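Local coordinates for tripeptidase (Staphylococcus aureus subsp. aureus, PDB 3RZA), which probably cleaves amino-acid residues from tripeptides as a zinc-dependent peptidase of the M20 family, at residues T194-A206 against S272-T286. Sequence-based numbering, arbitrary orientation.
With IPA (isopropyl alcohol), chain H.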
ATOM      1  N   THR A 194       2.979   8.993 -38.881  1.00 17.24           N
ATOM      2  CA  THR A 194       1.520   9.037 -38.653  1.00 14.78           C
ATOM      3  C   THR A 194       1.107   7.762 -37.934  1.00 16.98           C
ATOM      4  O   THR A 194       1.416   6.675 -38.394  1.00 16.02           O
ATOM      5  CB  THR A 194       0.744   9.120 -40.009  1.00 15.93           C
ATOM      6  OG1 THR A 194       1.249  10.212 -40.764  1.00 18.83           O
ATOM      7  CG2 THR A 194      -0.750   9.313 -39.794  1.00 10.46           C
ATOM      8  N   VAL A 195       0.421   7.906 -36.795  1.00 15.30           N
ATOM      9  CA  VAL A 195      -0.222   6.796 -36.137  1.00 14.87           C
ATOM     10  C   VAL A 195      -1.543   6.486 -36.860  1.00 14.84           C
ATOM     11  O   VAL A 195      -2.441   7.338 -36.875  1.00 14.59           O
ATOM     12  CB  VAL A 195      -0.529   7.124 -34.667  1.00 13.41           C
ATOM     13  CG1 VAL A 195      -1.351   6.015 -34.044  1.00 12.75           C
ATOM     14  CG2 VAL A 195       0.763   7.401 -33.884  1.00 12.21           C
ATOM     15  N   VAL A 196      -1.655   5.283 -37.424  1.00 15.85           N
ATOM     16  CA  VAL A 196      -2.881   4.822 -38.168  1.00 15.35           C
ATOM     17  C   VAL A 196      -3.756   3.854 -37.383  1.00 17.79           C
ATOM     18  O   VAL A 196      -4.843   3.470 -37.849  1.00 16.18           O
ATOM     19  CB  VAL A 196      -2.534   4.214 -39.571  1.00 17.06           C
ATOM     20  CG1 VAL A 196      -1.806   5.283 -40.431  1.00 18.39           C
ATOM     21  CG2 VAL A 196      -1.695   2.873 -39.461  1.00 15.21           C
ATOM     22  N   GLY A 197      -3.313   3.481 -36.185  1.00 16.64           N
ATOM     23  CA  GLY A 197      -4.087   2.635 -35.338  1.00 18.04           C
ATOM     24  C   GLY A 197      -3.629   2.758 -33.920  1.00 16.28           C
ATOM     25  O   GLY A 197      -2.486   3.126 -33.673  1.00 17.03           O
ATOM     26  N   ALA A 198      -4.537   2.462 -32.993  1.00 17.48           N
ATOM     27  CA  ALA A 198      -4.289   2.571 -31.543  1.00 18.11           C
ATOM     28  C   ALA A 198      -5.135   1.488 -30.876  1.00 19.73           C
ATOM     29  O   ALA A 198      -6.161   1.104 -31.439  1.00 21.44           O
ATOM     30  CB  ALA A 198      -4.684   3.985 -31.039  1.00 16.70           C
ATOM     31  N   PRO A 199      -4.709   0.971 -29.692  1.00 19.47           N
ATOM     32  CA  PRO A 199      -5.401  -0.166 -29.073  1.00 18.09           C
ATOM     33  C   PRO A 199      -6.639   0.239 -28.266  1.00 16.45           C
ATOM     34  O   PRO A 199      -6.862   1.447 -28.000  1.00 16.19           O
ATOM     35  CB  PRO A 199      -4.346  -0.719 -28.132  1.00 19.82           C
ATOM     36  CG  PRO A 199      -3.666   0.519 -27.619  1.00 18.16           C
ATOM     37  CD  PRO A 199      -3.703   1.529 -28.769  1.00 19.74           C
ATOM     38  N   THR A 200      -7.460  -0.761 -27.940  1.00 16.93           N
ATOM     39  CA  THR A 200      -8.433  -0.693 -26.820  1.00 17.63           C
ATOM     40  C   THR A 200      -7.682  -0.811 -25.489  1.00 17.32           C
ATOM     41  O   THR A 200      -6.884  -1.697 -25.348  1.00 19.17           O
ATOM     42  CB  THR A 200      -9.479  -1.827 -26.911  1.00 17.15           C
ATOM     43  OG1 THR A 200     -10.136  -1.760 -28.174  1.00 18.88           O
ATOM     44  CG2 THR A 200     -10.547  -1.721 -25.795  1.00 15.33           C
ATOM     45  N   GLN A 201      -7.896   0.115 -24.549  1.00 18.56           N
ATOM     46  CA  GLN A 201      -7.406  -0.046 -23.176  1.00 16.97           C
ATOM     47  C   GLN A 201      -8.594  -0.293 -22.272  1.00 18.36           C
ATOM     48  O   GLN A 201      -9.617   0.373 -22.407  1.00 17.52           O
ATOM     49  CB  GLN A 201      -6.643   1.171 -22.680  1.00 18.27           C
ATOM     50  CG  GLN A 201      -5.841   0.897 -21.356  1.00 24.18           C
ATOM     51  CD  GLN A 201      -5.976   1.967 -20.260  1.00 31.05           C
ATOM     52  OE1 GLN A 201      -6.100   1.634 -19.094  1.00 44.86           O
ATOM     53  NE2 GLN A 201      -5.886   3.225 -20.624  1.00 31.15           N
HETATM   54  N   MSE A 202      -8.448  -1.263 -21.366  1.00 19.72           N
HETATM   55  CA  MSE A 202      -9.376  -1.465 -20.264  1.00 22.05           C
HETATM   56  C   MSE A 202      -8.648  -1.426 -18.919  1.00 19.33           C
HETATM   57  O   MSE A 202      -7.510  -1.870 -18.819  1.00 16.21           O
HETATM   58  CB  MSE A 202     -10.089  -2.802 -20.440  1.00 22.52           C
HETATM   59  CG  MSE A 202     -10.914  -2.847 -21.703  1.00 29.03           C
HETATM   60 SE   MSE A 202     -12.208  -4.221 -21.688  0.75 25.07          SE
HETATM   61  CE  MSE A 202     -12.926  -4.037 -23.507  1.00 35.61           C
ATOM     62  N   LEU A 203      -9.314  -0.873 -17.904  1.00 17.69           N
ATOM     63  CA  LEU A 203      -8.873  -0.940 -16.499  1.00 17.14           C
ATOM     64  C   LEU A 203      -9.542  -2.161 -15.887  1.00 19.06           C
ATOM     65  O   LEU A 203     -10.702  -2.430 -16.203  1.00 19.80           O
ATOM     66  CB  LEU A 203      -9.280   0.319 -15.710  1.00 17.46           C
ATOM     67  CG  LEU A 203      -8.804   1.703 -16.204  1.00 19.61           C
ATOM     68  CD1 LEU A 203      -9.377   2.835 -15.334  1.00 18.65           C
ATOM     69  CD2 LEU A 203      -7.290   1.789 -16.246  1.00 19.69           C
ATOM     70  N   ILE A 204      -8.781  -2.944 -15.118  1.00 17.32           N
ATOM     71  CA  ILE A 204      -9.339  -4.048 -14.326  0.50 17.74           C
ATOM     72  C   ILE A 204      -8.846  -3.867 -12.898  1.00 18.56           C
ATOM     73  O   ILE A 204      -7.648  -3.696 -12.657  1.00 16.82           O
ATOM     74  CB  ILE A 204      -8.995  -5.463 -14.905  0.50 17.45           C
ATOM     75  CG1 ILE A 204      -9.469  -6.582 -13.959  0.50 18.71           C
ATOM     76  CG2 ILE A 204      -7.524  -5.598 -15.183  0.50 16.27           C
ATOM     77  CD1 ILE A 204      -9.630  -7.950 -14.631  0.50 18.70           C
ATOM     78  N   SER A 205      -9.783  -3.829 -11.961  1.00 17.35           N
ATOM     79  CA  SER A 205      -9.447  -3.780 -10.550  1.00 20.10           C
ATOM     80  C   SER A 205     -10.055  -4.980  -9.819  1.00 20.84           C
ATOM     81  O   SER A 205     -11.132  -5.439 -10.168  1.00 19.36           O
ATOM     82  CB  SER A 205      -9.933  -2.481  -9.951  1.00 18.94           C
ATOM     83  OG  SER A 205      -9.311  -1.383 -10.589  1.00 22.34           O
ATOM     84  N   ALA A 206      -9.332  -5.480  -8.814  1.00 19.68           N
ATOM     85  CA  ALA A 206      -9.747  -6.635  -8.048  1.00 19.83           C
ATOM     86  C   ALA A 206      -9.579  -6.357  -6.531  1.00 20.44           C
ATOM     87  O   ALA A 206      -8.504  -5.915  -6.093  1.00 18.64           O
ATOM     88  CB  ALA A 206      -8.950  -7.858  -8.472  1.00 19.62           C
ATOM     89  N   SER A 272      -5.117  -4.082 -26.216  1.00 18.04           N
ATOM     90  CA  SER A 272      -4.925  -4.839 -27.458  1.00 19.16           C
ATOM     91  C   SER A 272      -5.354  -4.086 -28.689  1.00 17.68           C
ATOM     92  O   SER A 272      -6.287  -3.279 -28.629  1.00 17.60           O
ATOM     93  CB  SER A 272      -5.691  -6.162 -27.429  1.00 18.99           C
ATOM     94  OG  SER A 272      -5.317  -6.964 -28.527  1.00 19.06           O
ATOM     95  N   HIS A 273      -4.713  -4.410 -29.813  1.00 17.70           N
ATOM     96  CA  HIS A 273      -5.140  -3.879 -31.121  0.60 19.32           C
ATOM     97  C   HIS A 273      -6.234  -4.712 -31.767  1.00 21.00           C
ATOM     98  O   HIS A 273      -6.734  -4.357 -32.850  1.00 19.43           O
ATOM     99  CB  HIS A 273      -3.950  -3.700 -32.042  0.60 18.40           C
ATOM    100  CG  HIS A 273      -3.064  -2.579 -31.623  0.60 18.63           C
ATOM    101  ND1 HIS A 273      -3.329  -1.269 -31.956  0.60 13.27           N
ATOM    102  CD2 HIS A 273      -1.963  -2.556 -30.834  0.60 17.65           C
ATOM    103  CE1 HIS A 273      -2.424  -0.489 -31.394  0.60 15.82           C
ATOM    104  NE2 HIS A 273      -1.564  -1.245 -30.739  0.60 20.26           N
ATOM    105  N   ASP A 274      -6.630  -5.801 -31.101  1.00 20.99           N
ATOM    106  CA  ASP A 274      -7.746  -6.653 -31.536  1.00 23.37           C
ATOM    107  C   ASP A 274      -8.833  -6.497 -30.435  1.00 22.63           C
ATOM    108  O   ASP A 274      -8.582  -6.855 -29.269  1.00 20.87           O
ATOM    109  CB  ASP A 274      -7.238  -8.096 -31.668  1.00 24.04           C
ATOM    110  CG  ASP A 274      -8.293  -9.075 -32.173  1.00 30.11           C
ATOM    111  OD1 ASP A 274      -9.496  -8.922 -31.896  1.00 23.49           O
ATOM    112  OD2 ASP A 274      -7.879 -10.070 -32.805  1.00 40.52           O
ATOM    113  N   PRO A 275     -10.029  -5.975 -30.789  1.00 23.52           N
ATOM    114  CA  PRO A 275     -11.068  -5.823 -29.750  1.00 24.67           C
ATOM    115  C   PRO A 275     -11.570  -7.126 -29.108  1.00 27.08           C
ATOM    116  O   PRO A 275     -12.120  -7.078 -28.014  1.00 29.64           O
ATOM    117  CB  PRO A 275     -12.227  -5.112 -30.475  1.00 25.23           C
ATOM    118  CG  PRO A 275     -11.839  -4.978 -31.893  1.00 28.19           C
ATOM    119  CD  PRO A 275     -10.537  -5.662 -32.139  1.00 25.51           C
ATOM    120  N   GLU A 276     -11.385  -8.265 -29.764  1.00 25.90           N
ATOM    121  CA  GLU A 276     -11.696  -9.556 -29.150  1.00 25.75           C
ATOM    122  C   GLU A 276     -10.616 -10.101 -28.256  1.00 24.31           C
ATOM    123  O   GLU A 276     -10.939 -10.736 -27.244  1.00 26.06           O
ATOM    124  CB  GLU A 276     -12.042 -10.598 -30.218  1.00 26.63           C
ATOM    125  CG  GLU A 276     -13.289 -10.292 -30.974  1.00 33.04           C
ATOM    126  CD  GLU A 276     -14.548 -10.205 -30.097  1.00 37.55           C
ATOM    127  OE1 GLU A 276     -14.635 -10.922 -29.062  1.00 33.56           O
ATOM    128  OE2 GLU A 276     -15.454  -9.412 -30.454  1.00 41.82           O
ATOM    129  N   ARG A 277      -9.348  -9.940 -28.642  1.00 21.83           N
ATOM    130  CA  ARG A 277      -8.236 -10.333 -27.761  1.00 21.95           C
ATOM    131  C   ARG A 277      -8.193  -9.530 -26.457  1.00 19.18           C
ATOM    132  O   ARG A 277      -7.870 -10.097 -25.432  1.00 17.58           O
ATOM    133  CB  ARG A 277      -6.878 -10.242 -28.456  1.00 22.84           C
ATOM    134  CG  ARG A 277      -6.749 -11.184 -29.580  1.00 26.45           C
ATOM    135  CD  ARG A 277      -5.348 -11.273 -30.101  1.00 32.35           C
ATOM    136  NE  ARG A 277      -5.320 -11.695 -31.508  1.00 39.73           N
ATOM    137  CZ  ARG A 277      -4.224 -12.035 -32.199  1.00 42.20           C
ATOM    138  NH1 ARG A 277      -3.010 -12.079 -31.630  1.00 39.39           N
ATOM    139  NH2 ARG A 277      -4.348 -12.366 -33.487  1.00 45.32           N
ATOM    140  N   ILE A 278      -8.513  -8.225 -26.492  1.00 19.08           N
ATOM    141  CA  ILE A 278      -8.637  -7.444 -25.214  1.00 19.39           C
ATOM    142  C   ILE A 278      -9.720  -8.045 -24.296  1.00 20.67           C
ATOM    143  O   ILE A 278      -9.480  -8.175 -23.077  1.00 21.76           O
ATOM    144  CB  ILE A 278      -8.873  -5.888 -25.411  1.00 20.28           C
ATOM    145  CG1 ILE A 278      -9.021  -5.139 -24.058  1.00 23.86           C
ATOM    146  CG2 ILE A 278     -10.114  -5.567 -26.249  1.00 17.57           C
ATOM    147  CD1 ILE A 278      -7.822  -5.205 -23.186  1.00 20.75           C
ATOM    148  N   LYS A 279     -10.880  -8.418 -24.877  1.00 19.38           N
ATOM    149  CA  LYS A 279     -11.965  -9.103 -24.118  1.00 20.79           C
ATOM    150  C   LYS A 279     -11.532 -10.461 -23.541  1.00 20.46           C
ATOM    151  O   LYS A 279     -11.825 -10.755 -22.369  1.00 17.78           O
ATOM    152  CB  LYS A 279     -13.226  -9.322 -24.977  1.00 23.19           C
ATOM    153  CG  LYS A 279     -14.057  -8.059 -25.331  1.00 28.51           C
ATOM    154  CD  LYS A 279     -15.258  -8.450 -26.260  1.00 35.65           C
ATOM    155  CE  LYS A 279     -15.910  -7.234 -26.936  1.00 38.52           C
ATOM    156  N   THR A 280     -10.868 -11.282 -24.376  1.00 19.79           N
ATOM    157  CA  THR A 280     -10.319 -12.585 -23.944  1.00 21.97           C
ATOM    158  C   THR A 280      -9.354 -12.444 -22.794  1.00 18.96           C
ATOM    159  O   THR A 280      -9.468 -13.163 -21.838  1.00 21.38           O
ATOM    160  CB  THR A 280      -9.592 -13.317 -25.077  1.00 23.42           C
ATOM    161  OG1 THR A 280     -10.479 -13.471 -26.173  1.00 24.40           O
ATOM    162  CG2 THR A 280      -9.115 -14.692 -24.637  1.00 21.79           C
ATOM    163  N   GLN A 281      -8.445 -11.473 -22.894  1.00 18.98           N
ATOM    164  CA  GLN A 281      -7.463 -11.180 -21.845  1.00 18.62           C
ATOM    165  C   GLN A 281      -8.129 -10.748 -20.539  1.00 17.84           C
ATOM    166  O   GLN A 281      -7.761 -11.241 -19.445  1.00 15.10           O
ATOM    167  CB  GLN A 281      -6.480 -10.069 -22.330  1.00 18.89           C
ATOM    168  CG  GLN A 281      -5.385  -9.616 -21.312  1.00 20.12           C
ATOM    169  CD  GLN A 281      -4.547 -10.769 -20.785  1.00 20.37           C
ATOM    170  OE1 GLN A 281      -4.322 -11.747 -21.503  1.00 18.57           O
ATOM    171  NE2 GLN A 281      -4.102 -10.674 -19.511  1.00 13.99           N
ATOM    172  N   VAL A 282      -9.081  -9.818 -20.640  1.00 17.76           N
ATOM    173  CA  VAL A 282      -9.785  -9.312 -19.448  1.00 19.44           C
ATOM    174  C   VAL A 282     -10.688 -10.394 -18.812  1.00 19.74           C
ATOM    175  O   VAL A 282     -10.771 -10.497 -17.580  1.00 18.98           O
ATOM    176  CB  VAL A 282     -10.571  -8.013 -19.770  1.00 20.53           C
ATOM    177  CG1 VAL A 282     -11.505  -7.636 -18.623  1.00 16.61           C
ATOM    178  CG2 VAL A 282      -9.579  -6.883 -20.064  1.00 15.65           C
ATOM    179  N   LYS A 283     -11.307 -11.231 -19.642  1.00 20.72           N
ATOM    180  CA  LYS A 283     -12.042 -12.392 -19.128  1.00 22.19           C
ATOM    181  C   LYS A 283     -11.083 -13.350 -18.427  1.00 22.36           C
ATOM    182  O   LYS A 283     -11.387 -13.845 -17.330  1.00 22.61           O
ATOM    183  CB  LYS A 283     -12.792 -13.131 -20.248  1.00 21.55           C
ATOM    184  CG  LYS A 283     -13.787 -14.217 -19.741  1.00 29.98           C
ATOM    185  CD  LYS A 283     -14.162 -15.212 -20.860  1.00 33.65           C
ATOM    186  CE  LYS A 283     -15.236 -16.248 -20.443  1.00 35.28           C
ATOM    187  NZ  LYS A 283     -15.386 -16.448 -18.994  1.00 25.54           N
ATOM    188  N   HIS A 284      -9.950 -13.630 -19.074  1.00 21.64           N
ATOM    189  CA  HIS A 284      -8.896 -14.478 -18.486  1.00 22.35           C
ATOM    190  C   HIS A 284      -8.439 -14.007 -17.091  1.00 19.48           C
ATOM    191  O   HIS A 284      -8.372 -14.823 -16.163  1.00 19.63           O
ATOM    192  CB  HIS A 284      -7.698 -14.584 -19.443  1.00 23.57           C
ATOM    193  CG  HIS A 284      -6.476 -15.162 -18.821  1.00 18.59           C
ATOM    194  ND1 HIS A 284      -6.400 -16.478 -18.438  1.00 17.94           N
ATOM    195  CD2 HIS A 284      -5.272 -14.612 -18.529  1.00 21.09           C
ATOM    196  CE1 HIS A 284      -5.204 -16.722 -17.929  1.00 20.39           C
ATOM    197  NE2 HIS A 284      -4.499 -15.608 -17.973  1.00 16.63           N
HETATM  198  N   MSE A 285      -8.176 -12.699 -16.958  1.00 19.82           N
HETATM  199  CA  MSE A 285      -7.720 -12.092 -15.685  1.00 18.90           C
HETATM  200  C   MSE A 285      -8.831 -12.171 -14.615  1.00 18.13           C
HETATM  201  O   MSE A 285      -8.600 -12.621 -13.503  1.00 18.45           O
HETATM  202  CB  MSE A 285      -7.313 -10.633 -15.899  1.00 16.79           C
HETATM  203  CG  MSE A 285      -6.085 -10.440 -16.779  1.00 16.14           C
HETATM  204 SE   MSE A 285      -5.864  -8.603 -17.411  0.75 13.36          SE
HETATM  205  CE  MSE A 285      -4.994  -7.939 -15.843  1.00 15.72           C
ATOM    206  N   THR A 286     -10.035 -11.764 -14.991  1.00 19.89           N
ATOM    207  CA  THR A 286     -11.242 -11.928 -14.158  1.00 16.92           C
ATOM    208  C   THR A 286     -11.427 -13.367 -13.668  1.00 17.71           C
ATOM    209  O   THR A 286     -11.488 -13.615 -12.444  1.00 18.70           O
ATOM    210  CB  THR A 286     -12.489 -11.500 -14.957  1.00 16.88           C
ATOM    211  OG1 THR A 286     -12.312 -10.153 -15.396  1.00 16.19           O
ATOM    212  CG2 THR A 286     -13.796 -11.652 -14.125  1.00 11.95           C
TER
HETATM  213  C1  IPA H 408       0.137  -3.946 -27.723  1.00 34.13           C
HETATM  214  C2  IPA H 408      -0.335  -2.535 -27.376  1.00 37.39           C
HETATM  215  C3  IPA H 408       0.024  -2.217 -25.936  1.00 37.42           C
HETATM  216  O2  IPA H 408       0.329  -1.604 -28.200  1.00 37.98           O
HETATM  217  O   HOH W   1      -8.915  -3.212 -30.068  1.00 24.17           O
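Ile204 fits into a hollow on the helix 275-286 made by Val282, Met285 and Thr286. In the conformer described, one of two deposited, CG1 is anti to the backbone N (chi1 174°) and the two branches part: CG2 meets CE of Met285 at 3.5 Å, whereas CD1 lies 3.6 Å from Thr286 OG1 and also touches Met285 CB. Thr286 OG1 itself is turned back onto the helix, donating to Val282 O over 2.7 Å. Two residues earlier on the strand, Met202, present as selenomethionine, lays its extended chain across Ile278, CG being 3.8 Å from Ile278 CG1, and its SE rests against CG2 of Val282. Thr200, on the same face, sets CB and CG2 on Ile278 CG2. Strand 200-206 and helix run nearly parallel, 19° apart, as in the alpha/beta lid domain of M20 peptidases, where helices cover one side of a sheet. The strand enters this domain from the zinc-bearing one, and at the passage between the domains Pro199 CB makes a CH-pi contact over one face of the His273 ring (in one of its two conformers), 3.8 Å from the centroid. Ring NE2 shares a hydrogen bond with O2 of an isopropanol, probably from the crystallisation liquor. Alongside, Thr200 and Ser272 form an antiparallel hydrogen-bonded pair, Thr200 N to Ser272 O at 2.9 Å. A water links that carbonyl to Thr200 OG1, which also bonds Gly310 N.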